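Local coordinates for cycloalternan-forming enzyme (Listeria monocytogenes serovar 1/2a, PDB 5F7U), which is a multidomain carbohydrate-active enzyme of glycoside hydrolase family 31, built around a TIM barrel, with glycans bound at several sites, at residues R559-F571 against S583-G596. The protein carries 1 engineered substitution. Residues are numbered along the deposited sequence; the frame is centred on the assembly and turned at random.
Sequences RNRYPTDYVSSYF and SFSRSGTSGAQKSG. With GLC (alpha-D-glucopyranose), chain F; GLC (alpha-D-glucopyranose), chain B.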
loop_
_atom_site.group_PDB
_atom_site.type_symbol
_atom_site.label_atom_id
_atom_site.label_comp_id
_atom_site.label_asym_id
_atom_site.label_seq_id
_atom_site.Cartn_x
_atom_site.Cartn_y
_atom_site.Cartn_z
ATOM N N ARG A 559 8.725 -7.069 19.323
ATOM C CA ARG A 559 8.943 -5.747 18.717
ATOM C C ARG A 559 8.057 -5.502 17.472
ATOM O O ARG A 559 7.361 -4.470 17.409
ATOM C CB ARG A 559 10.406 -5.445 18.392
ATOM C CG ARG A 559 10.504 -4.064 17.746
ATOM C CD ARG A 559 11.911 -3.608 17.555
ATOM N NE ARG A 559 11.950 -2.328 16.843
ATOM C CZ ARG A 559 11.960 -1.126 17.409
ATOM N NH1 ARG A 559 11.897 -0.970 18.748
ATOM N NH2 ARG A 559 12.022 -0.053 16.616
ATOM N N ASN A 560 8.059 -6.426 16.505
ATOM C CA ASN A 560 7.289 -6.209 15.279
ATOM C C ASN A 560 5.779 -6.346 15.502
ATOM O O ASN A 560 4.975 -5.681 14.833
ATOM C CB ASN A 560 7.736 -7.154 14.158
ATOM C CG ASN A 560 9.149 -6.844 13.659
ATOM O OD1 ASN A 560 9.706 -5.768 13.922
ATOM N ND2 ASN A 560 9.726 -7.776 12.906
ATOM N N ARG A 561 5.419 -7.207 16.448
ATOM C CA ARG A 561 4.015 -7.519 16.753
ATOM C C ARG A 561 3.310 -6.429 17.542
ATOM O O ARG A 561 2.120 -6.163 17.319
ATOM C CB ARG A 561 3.929 -8.878 17.482
ATOM C CG ARG A 561 2.521 -9.324 17.929
ATOM C CD ARG A 561 1.471 -9.287 16.816
ATOM N NE ARG A 561 1.888 -10.045 15.635
ATOM C CZ ARG A 561 1.298 -9.969 14.444
ATOM N NH1 ARG A 561 0.263 -9.154 14.249
ATOM N NH2 ARG A 561 1.761 -10.705 13.444
ATOM N N TYR A 562 4.027 -5.830 18.485
ATOM C CA TYR A 562 3.448 -4.825 19.385
ATOM C C TYR A 562 2.596 -3.756 18.687
ATOM O O TYR A 562 1.447 -3.528 19.111
ATOM C CB TYR A 562 4.537 -4.180 20.251
ATOM C CG TYR A 562 3.938 -3.223 21.260
ATOM C CD1 TYR A 562 3.474 -3.688 22.503
ATOM C CD2 TYR A 562 3.836 -1.852 20.980
ATOM C CE1 TYR A 562 2.900 -2.814 23.412
ATOM C CE2 TYR A 562 3.265 -0.966 21.895
ATOM C CZ TYR A 562 2.809 -1.446 23.108
ATOM O OH TYR A 562 2.245 -0.577 24.021
ATOM N N PRO A 563 3.132 -3.091 17.623
ATOM C CA PRO A 563 2.274 -2.064 17.021
ATOM C C PRO A 563 0.930 -2.574 16.521
ATOM O O PRO A 563 -0.077 -1.854 16.660
ATOM C CB PRO A 563 3.129 -1.520 15.852
ATOM C CG PRO A 563 4.194 -2.578 15.634
ATOM C CD PRO A 563 4.485 -3.058 17.021
ATOM N N THR A 564 0.895 -3.780 15.947
ATOM C CA THR A 564 -0.371 -4.354 15.474
ATOM C C THR A 564 -1.294 -4.772 16.621
ATOM O O THR A 564 -2.518 -4.625 16.513
ATOM C CB THR A 564 -0.103 -5.428 14.416
ATOM O OG1 THR A 564 0.555 -4.783 13.331
ATOM C CG2 THR A 564 -1.398 -6.057 13.856
ATOM N N ASP A 565 -0.729 -5.224 17.734
ATOM C CA ASP A 565 -1.559 -5.489 18.922
ATOM C C ASP A 565 -2.210 -4.203 19.421
ATOM O O ASP A 565 -3.405 -4.179 19.753
ATOM C CB ASP A 565 -0.712 -6.124 20.029
ATOM C CG ASP A 565 -0.446 -7.602 19.803
ATOM O OD1 ASP A 565 -1.090 -8.229 18.926
ATOM O OD2 ASP A 565 0.400 -8.151 20.544
ATOM N N TYR A 566 -1.412 -3.132 19.447
ATOM C CA TYR A 566 -1.873 -1.813 19.860
ATOM C C TYR A 566 -2.958 -1.286 18.909
ATOM O O TYR A 566 -4.053 -0.903 19.339
ATOM C CB TYR A 566 -0.639 -0.890 19.902
ATOM C CG TYR A 566 -0.845 0.613 19.711
ATOM C CD1 TYR A 566 -1.796 1.334 20.462
ATOM C CD2 TYR A 566 -0.013 1.327 18.849
ATOM C CE1 TYR A 566 -1.944 2.709 20.297
ATOM C CE2 TYR A 566 -0.154 2.706 18.685
ATOM C CZ TYR A 566 -1.106 3.392 19.441
ATOM O OH TYR A 566 -1.257 4.765 19.302
ATOM N N VAL A 567 -2.647 -1.271 17.615
ATOM C CA VAL A 567 -3.563 -0.678 16.637
ATOM C C VAL A 567 -4.870 -1.470 16.580
ATOM O O VAL A 567 -5.975 -0.881 16.557
ATOM C CB VAL A 567 -2.879 -0.584 15.251
ATOM C CG1 VAL A 567 -3.886 -0.323 14.126
ATOM C CG2 VAL A 567 -1.828 0.519 15.275
ATOM N N SER A 568 -4.753 -2.800 16.552
ATOM C CA SER A 568 -5.955 -3.642 16.498
ATOM C C SER A 568 -6.804 -3.489 17.761
ATOM O O SER A 568 -8.040 -3.464 17.663
ATOM C CB SER A 568 -5.604 -5.112 16.256
ATOM O OG SER A 568 -4.888 -5.672 17.349
ATOM N N SER A 569 -6.161 -3.345 18.927
ATOM C CA SER A 569 -6.924 -3.201 20.185
ATOM C C SER A 569 -7.805 -1.963 20.148
ATOM O O SER A 569 -8.997 -2.028 20.499
ATOM C CB SER A 569 -6.010 -3.146 21.406
ATOM O OG SER A 569 -5.434 -4.417 21.659
ATOM N N TYR A 570 -7.219 -0.844 19.719
ATOM C CA TYR A 570 -7.966 0.402 19.606
ATOM C C TYR A 570 -9.039 0.349 18.525
ATOM O O TYR A 570 -10.133 0.884 18.722
ATOM C CB TYR A 570 -7.029 1.538 19.288
ATOM C CG TYR A 570 -6.541 2.364 20.448
ATOM C CD1 TYR A 570 -5.375 2.014 21.138
ATOM C CD2 TYR A 570 -7.189 3.553 20.795
ATOM C CE1 TYR A 570 -4.877 2.825 22.163
ATOM C CE2 TYR A 570 -6.705 4.369 21.818
ATOM C CZ TYR A 570 -5.542 3.999 22.494
ATOM O OH TYR A 570 -5.013 4.816 23.487
ATOM N N PHE A 571 -8.709 -0.247 17.373
ATOM C CA PHE A 571 -9.646 -0.337 16.250
ATOM C C PHE A 571 -10.900 -1.116 16.672
ATOM O O PHE A 571 -12.026 -0.655 16.449
ATOM C CB PHE A 571 -8.987 -1.025 15.037
ATOM C CG PHE A 571 -9.899 -1.173 13.834
ATOM C CD1 PHE A 571 -10.254 -0.062 13.055
ATOM C CD2 PHE A 571 -10.387 -2.429 13.465
ATOM C CE1 PHE A 571 -11.095 -0.204 11.944
ATOM C CE2 PHE A 571 -11.235 -2.575 12.370
ATOM C CZ PHE A 571 -11.583 -1.466 11.597
ATOM N N SER A 583 -9.689 3.621 12.363
ATOM C CA SER A 583 -8.326 3.935 12.826
ATOM C C SER A 583 -7.417 4.419 11.697
ATOM O O SER A 583 -7.604 4.034 10.535
ATOM C CB SER A 583 -7.691 2.705 13.460
ATOM O OG SER A 583 -8.375 2.360 14.660
ATOM N N PHE A 584 -6.402 5.207 12.071
ATOM C CA PHE A 584 -5.473 5.818 11.129
ATOM C C PHE A 584 -4.125 5.666 11.837
ATOM O O PHE A 584 -3.900 6.276 12.900
ATOM C CB PHE A 584 -5.913 7.285 10.962
ATOM C CG PHE A 584 -5.326 7.992 9.768
ATOM C CD1 PHE A 584 -4.016 8.504 9.812
ATOM C CD2 PHE A 584 -6.118 8.233 8.629
ATOM C CE1 PHE A 584 -3.469 9.190 8.724
ATOM C CE2 PHE A 584 -5.566 8.925 7.530
ATOM C CZ PHE A 584 -4.242 9.399 7.587
ATOM N N SER A 585 -3.248 4.810 11.293
ATOM C CA SER A 585 -2.022 4.383 12.019
ATOM C C SER A 585 -0.827 4.327 11.087
ATOM O O SER A 585 -0.997 4.440 9.871
ATOM C CB SER A 585 -2.227 2.994 12.616
ATOM O OG SER A 585 -3.419 2.957 13.386
ATOM N N ARG A 586 0.382 4.184 11.637
ATOM C CA ARG A 586 1.565 4.101 10.760
ATOM C C ARG A 586 2.372 2.823 10.856
ATOM O O ARG A 586 3.066 2.474 9.896
ATOM C CB ARG A 586 2.487 5.307 10.925
ATOM C CG ARG A 586 3.140 5.394 12.273
ATOM C CD ARG A 586 4.138 6.539 12.327
ATOM N NE ARG A 586 4.947 6.319 13.515
ATOM C CZ ARG A 586 5.632 7.257 14.164
ATOM N NH1 ARG A 586 5.621 8.536 13.746
ATOM N NH2 ARG A 586 6.343 6.898 15.226
ATOM N N SER A 587 2.269 2.115 11.988
ATOM C CA SER A 587 3.183 1.010 12.265
ATOM C C SER A 587 2.483 -0.322 12.333
ATOM O O SER A 587 1.347 -0.398 12.795
ATOM C CB SER A 587 3.903 1.228 13.596
ATOM O OG SER A 587 4.922 0.237 13.750
ATOM N N GLY A 588 3.174 -1.383 11.914
ATOM C CA GLY A 588 2.616 -2.722 12.103
ATOM C C GLY A 588 3.390 -3.806 11.385
ATOM O O GLY A 588 4.437 -3.552 10.790
ATOM N N THR A 589 2.875 -5.029 11.482
ATOM C CA THR A 589 3.484 -6.153 10.770
ATOM C C THR A 589 2.375 -6.963 10.083
ATOM O O THR A 589 1.286 -6.432 9.856
ATOM C CB THR A 589 4.427 -6.968 11.698
ATOM O OG1 THR A 589 5.178 -7.896 10.901
ATOM C CG2 THR A 589 3.640 -7.674 12.783
ATOM N N SER A 590 2.647 -8.216 9.709
ATOM C CA SER A 590 1.599 -9.062 9.114
ATOM C C SER A 590 0.333 -9.051 9.975
ATOM O O SER A 590 0.401 -9.169 11.208
ATOM C CB SER A 590 2.086 -10.502 8.978
ATOM O OG SER A 590 2.337 -11.051 10.248
ATOM N N GLY A 591 -0.814 -8.879 9.314
ATOM C CA GLY A 591 -2.119 -8.728 10.001
ATOM C C GLY A 591 -2.521 -7.278 10.221
ATOM O O GLY A 591 -3.679 -7.016 10.558
ATOM N N ALA A 592 -1.588 -6.333 10.034
ATOM C CA ALA A 592 -1.923 -4.903 10.165
ATOM C C ALA A 592 -3.181 -4.553 9.367
ATOM O O ALA A 592 -3.995 -3.735 9.794
ATOM C CB ALA A 592 -0.772 -4.046 9.683
ATOM N N GLN A 593 -3.330 -5.193 8.212
ATOM C CA GLN A 593 -4.429 -4.891 7.296
ATOM C C GLN A 593 -5.824 -5.083 7.897
ATOM O O GLN A 593 -6.774 -4.485 7.396
ATOM C CB GLN A 593 -4.279 -5.709 6.001
ATOM C CG GLN A 593 -4.461 -7.216 6.201
ATOM C CD GLN A 593 -3.171 -7.964 6.512
ATOM O OE1 GLN A 593 -2.163 -7.389 6.915
ATOM N NE2 GLN A 593 -3.204 -9.273 6.308
ATOM N N LYS A 594 -5.949 -5.874 8.963
ATOM C CA LYS A 594 -7.273 -6.084 9.588
ATOM C C LYS A 594 -7.795 -4.819 10.267
ATOM O O LYS A 594 -8.991 -4.727 10.560
ATOM C CB LYS A 594 -7.207 -7.206 10.634
ATOM C CG LYS A 594 -6.864 -8.571 10.046
ATOM C CD LYS A 594 -6.994 -9.689 11.072
ATOM C CE LYS A 594 -5.733 -9.902 11.866
ATOM N NZ LYS A 594 -6.076 -10.863 12.965
ATOM N N SER A 595 -6.920 -3.843 10.517
ATOM C CA SER A 595 -7.266 -2.776 11.466
ATOM C C SER A 595 -7.054 -1.337 10.954
ATOM O O SER A 595 -6.309 -0.567 11.554
ATOM C CB SER A 595 -6.520 -3.018 12.798
ATOM O OG SER A 595 -6.859 -4.305 13.328
ATOM N N GLY A 596 -7.713 -0.984 9.852
ATOM C CA GLY A 596 -7.841 0.431 9.458
ATOM C C GLY A 596 -6.818 0.960 8.463
ATOM O O GLY A 596 -6.209 0.192 7.702
HETATM C C1 GLC F . 9.271 12.977 16.217
HETATM C C2 GLC F . 8.530 11.662 16.488
HETATM C C3 GLC F . 7.415 11.420 15.460
HETATM C C4 GLC F . 6.413 12.582 15.457
HETATM C C5 GLC F . 7.216 13.881 15.208
HETATM C C6 GLC F . 6.371 15.144 15.275
HETATM O O1 GLC F . 10.080 12.858 15.039
HETATM O O2 GLC F . 9.463 10.583 16.441
HETATM O O3 GLC F . 6.779 10.174 15.739
HETATM O O4 GLC F . 5.427 12.441 14.406
HETATM O O5 GLC F . 8.350 14.077 16.082
HETATM O O6 GLC F . 6.236 15.543 13.914
HETATM C C1 GLC B . 4.148 11.880 14.790
HETATM C C2 GLC B . 3.274 11.656 13.537
HETATM C C3 GLC B . 2.785 12.972 12.899
HETATM C C4 GLC B . 2.108 13.859 13.957
HETATM C C5 GLC B . 2.929 13.918 15.252
HETATM C C6 GLC B . 2.226 14.650 16.384
HETATM O O2 GLC B . 3.927 10.766 12.626
HETATM O O3 GLC B . 1.847 12.723 11.836
HETATM O O4 GLC B . 1.929 15.191 13.441
HETATM O O5 GLC B . 3.352 12.626 15.733
HETATM O O6 GLC B . 3.199 14.776 17.440
HETATM O O HOH W 1 -0.668 -2.407 12.903
HETATM O O HOH W 2 -6.249 1.907 16.177
#
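F571 and S595 meet near one end of the contact, where helix 555-577 packs against the fifth strand of the TIM barrel, 584-585, and the loop that follows it. F571 can be followed outward. Its CB lies 3.5 Å from S583 OG and also touches S595 CB; with CG anti to the backbone N (chi1 179°), the ring is carried out with S583 at its edge and S595 over one face. CD1 stays beside S583 OG, while CD2 lies 3.7 Å from S595 CA, which makes a CH-pi contact with that face. Further out, CE1 approaches G596 N and CE2 reaches K594 O. One turn back, V567 spreads both methyls over S585, CG1 coming within 3.4 Å of S585 OG, a hydroxyl hydrogen-bonded to T536 OG1 of the neighbouring strand. A water donates to V567 O and is also hydrogen-bonded to S583 OG.

Toward the start of the helix, T564 OG1 accepts from T589 N (3.0 Å, 159°) and is also hydrogen-bonded to a water that donates to S587 O, while its CG2 rests against A592. R561, its chain bent at chi2 and chi3, curls back so that NH1 and NH2 both donate end-on to S590 O, each at 3.0 Å, in a type II turn running from T589 to A592. T589 CG2 lies over the centre of the guanidinium, 3.6 Å above its plane, and D304 pairs with NE. From the same loop R586 points away from the helix, and its NH1 donates to O3 of the chain F glucose at 2.8 Å.

Water-mediated links thus join helix and loop at both ends, and T564 and R561 add direct hydrogen bonds toward the helix start, consistent with a firmly placed main chain behind the glycan-binding arginine.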